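VipE (Legionella pneumophila subsp. pneumophila str. Philadelphia 1, PDB 4QN8) is a Legionella effector, probably delivered into host cells, whose molecular activity is not established; this chain is its N-terminal, all-helical part. Local coordinates at residues T23-N26 with E27-I30; I30-D34 with P35-T39; I77-Q80 with L81-M85. One frame throughout, in Å; residues are numbered along the deposited sequence.

Interaction 1: residues T23-N26 with E27-I30; sequences TISN and EELI
S25 and E28 meet at the N-terminus of helix 26-32. S25 is the N-cap residue. Its OG accepts the backbone N of E28 at 3.1 Å, and the bond is nearly straight, at 167° at the hydrogen. The hydroxyl sits between the backbone N and the carbonyl carbon (chi1 67°), which aims it forward over the first turn. The turn closes with two regular backbone bonds: L29 N to S25 O, 2.9 Å, and I30 N to N26 O, also 2.9 Å.

The tight side is largely apolar. I24, just before the cap, lays CG1 against L29 CB at 4.3 Å, the residue pairing of a hydrophobic staple. The same CG1 lies 3.8 Å from E28 CB, with the two side chains crossing at about a right angle. I24 also packs on L81 and L19, and L29 on R84 and L88, so two neighbouring helices cover this face. N26 OD1 and I24 O both accept from R84 NH2, which ties the helix start to helix 75-88.

The other side faces solvent. E27 bends at chi2 and brings OE2 to 3.6 Å from S25 OG, while the end of E28 leads away.

Here the serine hydroxyl gives an amide of the first turn a well-aligned acceptor. Two acidic residues on that turn would probably suit the partial positive charge of the helix start.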
loop_
_atom_site.group_PDB
_atom_site.type_symbol
_atom_site.label_atom_id
_atom_site.label_comp_id
_atom_site.label_asym_id
_atom_site.label_seq_id
_atom_site.Cartn_x
_atom_site.Cartn_y
_atom_site.Cartn_z
ATOM N N THR A 23 10.873 -9.336 -9.513
ATOM C CA THR A 23 10.707 -9.843 -10.870
ATOM C C THR A 23 9.264 -9.845 -11.353
ATOM O O THR A 23 9.005 -10.141 -12.517
ATOM C CB THR A 23 11.280 -11.260 -11.021
ATOM O OG1 THR A 23 10.598 -12.151 -10.129
ATOM C CG2 THR A 23 12.749 -11.252 -10.706
ATOM N N ILE A 24 8.324 -9.539 -10.464
ATOM C CA ILE A 24 6.905 -9.564 -10.842
ATOM C C ILE A 24 6.663 -8.755 -12.118
ATOM O O ILE A 24 7.155 -7.633 -12.250
ATOM C CB ILE A 24 6.018 -9.062 -9.682
ATOM C CG1 ILE A 24 4.533 -9.272 -10.001
ATOM C CG2 ILE A 24 6.329 -7.612 -9.329
ATOM C CD1 ILE A 24 3.625 -9.187 -8.768
ATOM N N SER A 25 5.948 -9.335 -13.083
ATOM C CA SER A 25 5.763 -8.682 -14.378
ATOM C C SER A 25 4.815 -7.513 -14.242
ATOM O O SER A 25 4.119 -7.393 -13.222
ATOM C CB SER A 25 5.215 -9.666 -15.409
ATOM O OG SER A 25 3.893 -10.058 -15.069
ATOM N N ASN A 26 4.776 -6.633 -15.245
ATOM C CA ASN A 26 3.790 -5.551 -15.200
ATOM C C ASN A 26 2.362 -6.115 -15.128
ATOM O O ASN A 26 1.496 -5.567 -14.433
ATOM C CB ASN A 26 3.928 -4.618 -16.416
ATOM C CG ASN A 26 5.108 -3.675 -16.302
ATOM O OD1 ASN A 26 5.683 -3.509 -15.221
ATOM N ND2 ASN A 26 5.475 -3.040 -17.425
ATOM N N GLU A 27 2.105 -7.200 -15.851
ATOM C CA GLU A 27 0.746 -7.760 -15.866
ATOM C C GLU A 27 0.333 -8.305 -14.516
ATOM O O GLU A 27 -0.791 -8.086 -14.065
ATOM C CB GLU A 27 0.578 -8.864 -16.914
ATOM C CG GLU A 27 0.557 -8.359 -18.342
ATOM C CD GLU A 27 1.947 -8.050 -18.836
ATOM O OE1 GLU A 27 2.077 -7.308 -19.834
ATOM O OE2 GLU A 27 2.914 -8.566 -18.220
ATOM N N GLU A 28 1.226 -9.057 -13.881
ATOM C CA GLU A 28 0.888 -9.620 -12.577
ATOM C C GLU A 28 0.845 -8.549 -11.482
ATOM O O GLU A 28 0.081 -8.671 -10.524
ATOM C CB GLU A 28 1.816 -10.786 -12.221
ATOM C CG GLU A 28 1.562 -12.026 -13.078
ATOM C CD GLU A 28 0.116 -12.512 -12.986
ATOM O OE1 GLU A 28 -0.331 -12.860 -11.868
ATOM O OE2 GLU A 28 -0.580 -12.536 -14.029
ATOM N N LEU A 29 1.635 -7.487 -11.639
ATOM C CA LEU A 29 1.613 -6.387 -10.679
ATOM C C LEU A 29 0.292 -5.618 -10.835
ATOM O O LEU A 29 -0.335 -5.205 -9.862
ATOM C CB LEU A 29 2.816 -5.465 -10.916
ATOM C CG LEU A 29 3.079 -4.362 -9.888
ATOM C CD1 LEU A 29 3.095 -4.923 -8.473
ATOM C CD2 LEU A 29 4.406 -3.659 -10.185
ATOM N N ILE A 30 -0.145 -5.463 -12.072
ATOM C CA ILE A 30 -1.414 -4.798 -12.342
ATOM C C ILE A 30 -2.548 -5.600 -11.700
ATOM O O ILE A 30 -3.465 -5.032 -11.092
ATOM C CB ILE A 30 -1.596 -4.632 -13.854
ATOM C CG1 ILE A 30 -0.795 -3.418 -14.323
ATOM C CG2 ILE A 30 -3.068 -4.486 -14.230
ATOM C CD1 ILE A 30 -0.571 -3.373 -15.834
#

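Interaction 2: residues I30-D34 with P35-T39; sequences IILLD and PNTFT
D34 OD1 accepts the backbone N of N36 at 2.8 Å, with an angle of 166° at the hydrogen, and uses its anti lone pair. This is an Asx turn. It lies inside a type I beta turn from D34 to T37, which is closed by T37 N donating to D34 O at 3.0 Å. That second bond is also straight at the hydrogen, but its donor stands above the carbonyl plane, about 50° out of it. D34 holds CG anti to its own nitrogen (chi1 -178°), and this carries the carboxylate over P35 towards the N36 amide.

The T37 hydroxyl comes next. OG1 lies 3.1 Å from L32 O and equally near D34 O. Which of its neighbours receives the hydroxyl proton is not settled. A water lies 2.6 Å from T37 OG1 and donates to I31 O at 2.9 Å. The hydroxyl thus sits near the carbonyls of I31 and L32, at the end of helix 26-32, and that of D34. The water bridges the turn to the helix end, and a direct bond to L32 O is possible.

Further out, P35 leads the chain round the corner, and its carbonyl oxygen accepts from K58 NZ. F38 then turns inward, with its ring edge-to-face against that of F65. L32 and L33 point into the fold, and both touch L103 of helix 103-114. The apolar contact between helix and turn is slight: L32 CD1 comes to 4.4 Å from T37 CG2.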
loop_
_atom_site.group_PDB
_atom_site.type_symbol
_atom_site.label_atom_id
_atom_site.label_comp_id
_atom_site.label_asym_id
_atom_site.label_seq_id
_atom_site.Cartn_x
_atom_site.Cartn_y
_atom_site.Cartn_z
ATOM N N ILE A 30 -0.145 -5.463 -12.072
ATOM C CA ILE A 30 -1.414 -4.798 -12.342
ATOM C C ILE A 30 -2.548 -5.600 -11.700
ATOM O O ILE A 30 -3.465 -5.032 -11.092
ATOM C CB ILE A 30 -1.596 -4.632 -13.854
ATOM C CG1 ILE A 30 -0.795 -3.418 -14.323
ATOM C CG2 ILE A 30 -3.068 -4.486 -14.230
ATOM C CD1 ILE A 30 -0.571 -3.373 -15.834
ATOM N N ILE A 31 -2.481 -6.921 -11.812
ATOM C CA ILE A 31 -3.508 -7.778 -11.216
ATOM C C ILE A 31 -3.480 -7.678 -9.682
ATOM O O ILE A 31 -4.523 -7.605 -9.026
ATOM C CB ILE A 31 -3.376 -9.245 -11.703
ATOM C CG1 ILE A 31 -3.750 -9.333 -13.190
ATOM C CG2 ILE A 31 -4.262 -10.169 -10.894
ATOM C CD1 ILE A 31 -3.451 -10.681 -13.841
ATOM N N LEU A 32 -2.282 -7.667 -9.112
ATOM C CA LEU A 32 -2.127 -7.512 -7.673
ATOM C C LEU A 32 -2.733 -6.185 -7.203
ATOM O O LEU A 32 -3.315 -6.107 -6.118
ATOM C CB LEU A 32 -0.638 -7.582 -7.305
ATOM C CG LEU A 32 -0.287 -7.449 -5.824
ATOM C CD1 LEU A 32 -0.926 -8.597 -5.020
ATOM C CD2 LEU A 32 1.243 -7.434 -5.619
ATOM N N LEU A 33 -2.627 -5.163 -8.047
ATOM C CA LEU A 33 -3.128 -3.829 -7.726
ATOM C C LEU A 33 -4.640 -3.662 -7.974
ATOM O O LEU A 33 -5.187 -2.590 -7.746
ATOM C CB LEU A 33 -2.325 -2.786 -8.520
ATOM C CG LEU A 33 -0.871 -2.632 -8.074
ATOM C CD1 LEU A 33 -0.007 -1.907 -9.129
ATOM C CD2 LEU A 33 -0.800 -1.912 -6.738
ATOM N N ASP A 34 -5.313 -4.711 -8.454
ATOM C CA ASP A 34 -6.767 -4.681 -8.612
ATOM C C ASP A 34 -7.386 -4.279 -7.270
ATOM O O ASP A 34 -7.040 -4.832 -6.230
ATOM C CB ASP A 34 -7.297 -6.056 -9.081
ATOM C CG ASP A 34 -8.816 -6.075 -9.312
ATOM O OD1 ASP A 34 -9.587 -5.654 -8.424
ATOM O OD2 ASP A 34 -9.252 -6.556 -10.383
ATOM N N PRO A 35 -8.272 -3.278 -7.290
ATOM C CA PRO A 35 -8.837 -2.759 -6.038
ATOM C C PRO A 35 -9.512 -3.835 -5.172
ATOM O O PRO A 35 -9.638 -3.655 -3.968
ATOM C CB PRO A 35 -9.873 -1.742 -6.521
ATOM C CG PRO A 35 -9.349 -1.275 -7.842
ATOM C CD PRO A 35 -8.648 -2.461 -8.458
ATOM N N ASN A 36 -9.917 -4.946 -5.782
ATOM C CA ASN A 36 -10.612 -5.994 -5.041
ATOM C C ASN A 36 -9.740 -7.138 -4.553
ATOM O O ASN A 36 -10.247 -8.111 -4.002
ATOM C CB ASN A 36 -11.756 -6.559 -5.867
ATOM C CG ASN A 36 -12.852 -5.559 -6.068
ATOM O OD1 ASN A 36 -12.912 -4.885 -7.095
ATOM N ND2 ASN A 36 -13.720 -5.433 -5.072
ATOM N N THR A 37 -8.428 -7.023 -4.734
ATOM C CA THR A 37 -7.536 -8.106 -4.300
ATOM C C THR A 37 -7.610 -8.339 -2.791
ATOM O O THR A 37 -7.604 -9.488 -2.332
ATOM C CB THR A 37 -6.068 -7.864 -4.699
ATOM O OG1 THR A 37 -5.977 -7.753 -6.124
ATOM C CG2 THR A 37 -5.202 -9.029 -4.238
ATOM N N PHE A 38 -7.680 -7.242 -2.035
ATOM C CA PHE A 38 -7.823 -7.284 -0.579
ATOM C C PHE A 38 -9.239 -6.857 -0.198
ATOM O O PHE A 38 -9.816 -5.943 -0.812
ATOM C CB PHE A 38 -6.802 -6.354 0.088
ATOM C CG PHE A 38 -5.376 -6.699 -0.224
ATOM C CD1 PHE A 38 -4.737 -6.156 -1.334
ATOM C CD2 PHE A 38 -4.684 -7.583 0.575
ATOM C CE1 PHE A 38 -3.426 -6.491 -1.634
ATOM C CE2 PHE A 38 -3.363 -7.932 0.279
ATOM C CZ PHE A 38 -2.737 -7.383 -0.832
ATOM N N THR A 39 -9.818 -7.520 0.801
ATOM C CA THR A 39 -11.197 -7.218 1.198
ATOM C C THR A 39 -11.334 -7.051 2.705
ATOM O O THR A 39 -10.570 -7.636 3.473
ATOM C CB THR A 39 -12.203 -8.312 0.751
ATOM O OG1 THR A 39 -11.930 -9.533 1.447
ATOM C CG2 THR A 39 -12.143 -8.555 -0.753
HETATM O O HOH W 1 -6.296 -9.677 -7.908
#

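Interaction 3: residues I77-Q80 with L81-M85; sequences ILHQ and LTSRM
L78 and T82 are joined by two hydrogen bonds to one oxygen. T82 N and T82 OG1 each donate to L78 O at 2.9 Å, and they reach it from opposite faces of the carbonyl plane. T82 OG1 lies anti to its own carbonyl carbon (chi1 -62°), which turns the hydroxyl back along the helix. Three more backbone bonds run beside this pair: L81 N to I77 O, S83 N to H79 O and R84 N to Q80 O.

This is the regular i to i+4 pattern of an alpha helix, here within helix 75-88 of an all-helical fold. One face of the helix is buried: L78, T82 and M85, a selenomethionine, pack on F107 of helix 103-114.

One apolar pair forms within the turn. I77 CG2 meets L81 CD1 at 4.2 Å, the side chains meeting at a slant. Two other contacts set carbon against oxygen. L78 and T82 lie side by side and point the same way, with the methyl L78 CD1 3.9 Å from the hydroxyl T82 OG1. R84 CG passes 3.3 Å from Q80 O.

Water takes part on the more open side. One water bonds to H79 NE2 at 3.0 Å and weakly to S83 OG, whose position is less sure. The other nitrogen of that imidazole, ND1, is hydrogen-bonded to E111 OE2, and the ring stacks on H122. A second water donates to Q80 OE1 at 3.3 Å and accepts from R84 NH1 at 3.1 Å. R84 bends at chi3; its stronger polar partners lie beyond this turn, N26 among them.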
loop_
_atom_site.group_PDB
_atom_site.type_symbol
_atom_site.label_atom_id
_atom_site.label_comp_id
_atom_site.label_asym_id
_atom_site.label_seq_id
_atom_site.Cartn_x
_atom_site.Cartn_y
_atom_site.Cartn_z
ATOM N N ILE A 77 14.852 -2.337 -3.549
ATOM C CA ILE A 77 13.779 -3.161 -4.136
ATOM C C ILE A 77 12.398 -2.620 -3.754
ATOM O O ILE A 77 11.498 -2.507 -4.598
ATOM C CB ILE A 77 13.883 -4.659 -3.751
ATOM C CG1 ILE A 77 15.141 -5.292 -4.362
ATOM C CG2 ILE A 77 12.648 -5.418 -4.234
ATOM C CD1 ILE A 77 14.983 -5.696 -5.816
ATOM N N LEU A 78 12.230 -2.278 -2.480
ATOM C CA LEU A 78 11.009 -1.640 -2.021
ATOM C C LEU A 78 10.743 -0.326 -2.753
ATOM O O LEU A 78 9.599 -0.050 -3.136
ATOM C CB LEU A 78 11.094 -1.411 -0.510
ATOM C CG LEU A 78 10.087 -0.468 0.124
ATOM C CD1 LEU A 78 8.681 -1.068 0.103
ATOM C CD2 LEU A 78 10.559 -0.195 1.554
ATOM N N HIS A 79 11.780 0.472 -2.972
ATOM C CA HIS A 79 11.565 1.760 -3.642
ATOM C C HIS A 79 11.078 1.540 -5.071
ATOM O O HIS A 79 10.161 2.208 -5.549
ATOM C CB HIS A 79 12.834 2.602 -3.657
ATOM C CG HIS A 79 12.624 3.963 -4.227
ATOM N ND1 HIS A 79 12.037 4.979 -3.503
ATOM C CD2 HIS A 79 12.875 4.466 -5.457
ATOM C CE1 HIS A 79 11.957 6.062 -4.262
ATOM N NE2 HIS A 79 12.452 5.775 -5.452
ATOM N N GLN A 80 11.707 0.580 -5.739
ATOM C CA GLN A 80 11.417 0.252 -7.136
ATOM C C GLN A 80 9.991 -0.286 -7.237
ATOM O O GLN A 80 9.219 0.124 -8.112
ATOM C CB GLN A 80 12.438 -0.800 -7.587
ATOM C CG GLN A 80 12.531 -1.126 -9.056
ATOM C CD GLN A 80 13.661 -2.128 -9.317
ATOM O OE1 GLN A 80 13.666 -3.228 -8.751
ATOM N NE2 GLN A 80 14.637 -1.740 -10.149
ATOM N N LEU A 81 9.619 -1.184 -6.328
ATOM C CA LEU A 81 8.256 -1.722 -6.337
ATOM C C LEU A 81 7.237 -0.607 -6.131
ATOM O O LEU A 81 6.244 -0.524 -6.850
ATOM C CB LEU A 81 8.058 -2.803 -5.269
ATOM C CG LEU A 81 8.631 -4.193 -5.537
ATOM C CD1 LEU A 81 8.496 -5.053 -4.285
ATOM C CD2 LEU A 81 7.938 -4.852 -6.721
ATOM N N THR A 82 7.490 0.270 -5.171
ATOM C CA THR A 82 6.543 1.351 -4.903
ATOM C C THR A 82 6.379 2.277 -6.115
ATOM O O THR A 82 5.259 2.709 -6.447
ATOM C CB THR A 82 7.000 2.139 -3.675
ATOM O OG1 THR A 82 7.016 1.250 -2.553
ATOM C CG2 THR A 82 6.047 3.305 -3.375
ATOM N N SER A 83 7.477 2.570 -6.792
ATOM C CA SER A 83 7.411 3.432 -7.973
ATOM C C SER A 83 6.610 2.787 -9.097
ATOM O O SER A 83 5.818 3.460 -9.775
ATOM C CB SER A 83 8.814 3.763 -8.491
ATOM O OG SER A 83 9.501 4.596 -7.579
ATOM N N ARG A 84 6.818 1.490 -9.295
ATOM C CA ARG A 84 6.061 0.763 -10.298
ATOM C C ARG A 84 4.587 0.753 -9.956
ATOM O O ARG A 84 3.741 0.925 -10.831
ATOM C CB ARG A 84 6.570 -0.671 -10.427
ATOM C CG ARG A 84 7.925 -0.774 -11.048
ATOM C CD ARG A 84 8.336 -2.221 -11.088
ATOM N NE ARG A 84 7.594 -2.979 -12.099
ATOM C CZ ARG A 84 7.485 -4.305 -12.081
ATOM N NH1 ARG A 84 8.044 -4.999 -11.095
ATOM N NH2 ARG A 84 6.810 -4.938 -13.034
HETATM N N MSE A 85 4.268 0.559 -8.679
HETATM C CA MSE A 85 2.875 0.512 -8.277
HETATM C C MSE A 85 2.195 1.846 -8.542
HETATM O O MSE A 85 1.036 1.885 -8.971
HETATM C CB MSE A 85 2.747 0.117 -6.802
HETATM C CG MSE A 85 3.170 -1.324 -6.547
HETATM SE SE MSE A 85 2.993 -1.656 -4.642
HETATM C CE MSE A 85 3.553 -3.514 -4.588
HETATM O O HOH W 2 12.001 6.772 -8.197
HETATM O O HOH W 3 10.728 -4.383 -9.658
#

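Interactions 1 and 2 share I30 and lie at the two ends of helix 26-32. Interaction 3 lies within helix 75-88. Each is partly buried: I24 and L29, L32 and L33, and L78, L81 and T82 lie inside, while E27, D34, N36 and Q80 are exposed. Their chemistry follows their place. A serine cap is added to backbone bonds at the helix start, a turn and a water mark the exit, and backbone bonds dominate the interior. Interactions 1 and 3 are joined through R84, whose guanidinium carbon CZ also packs 3.7 Å from L29 CD2. Interaction 2 touches interaction 3 by packing alone, where L33 CD1 lies 3.9 Å from M85 CA.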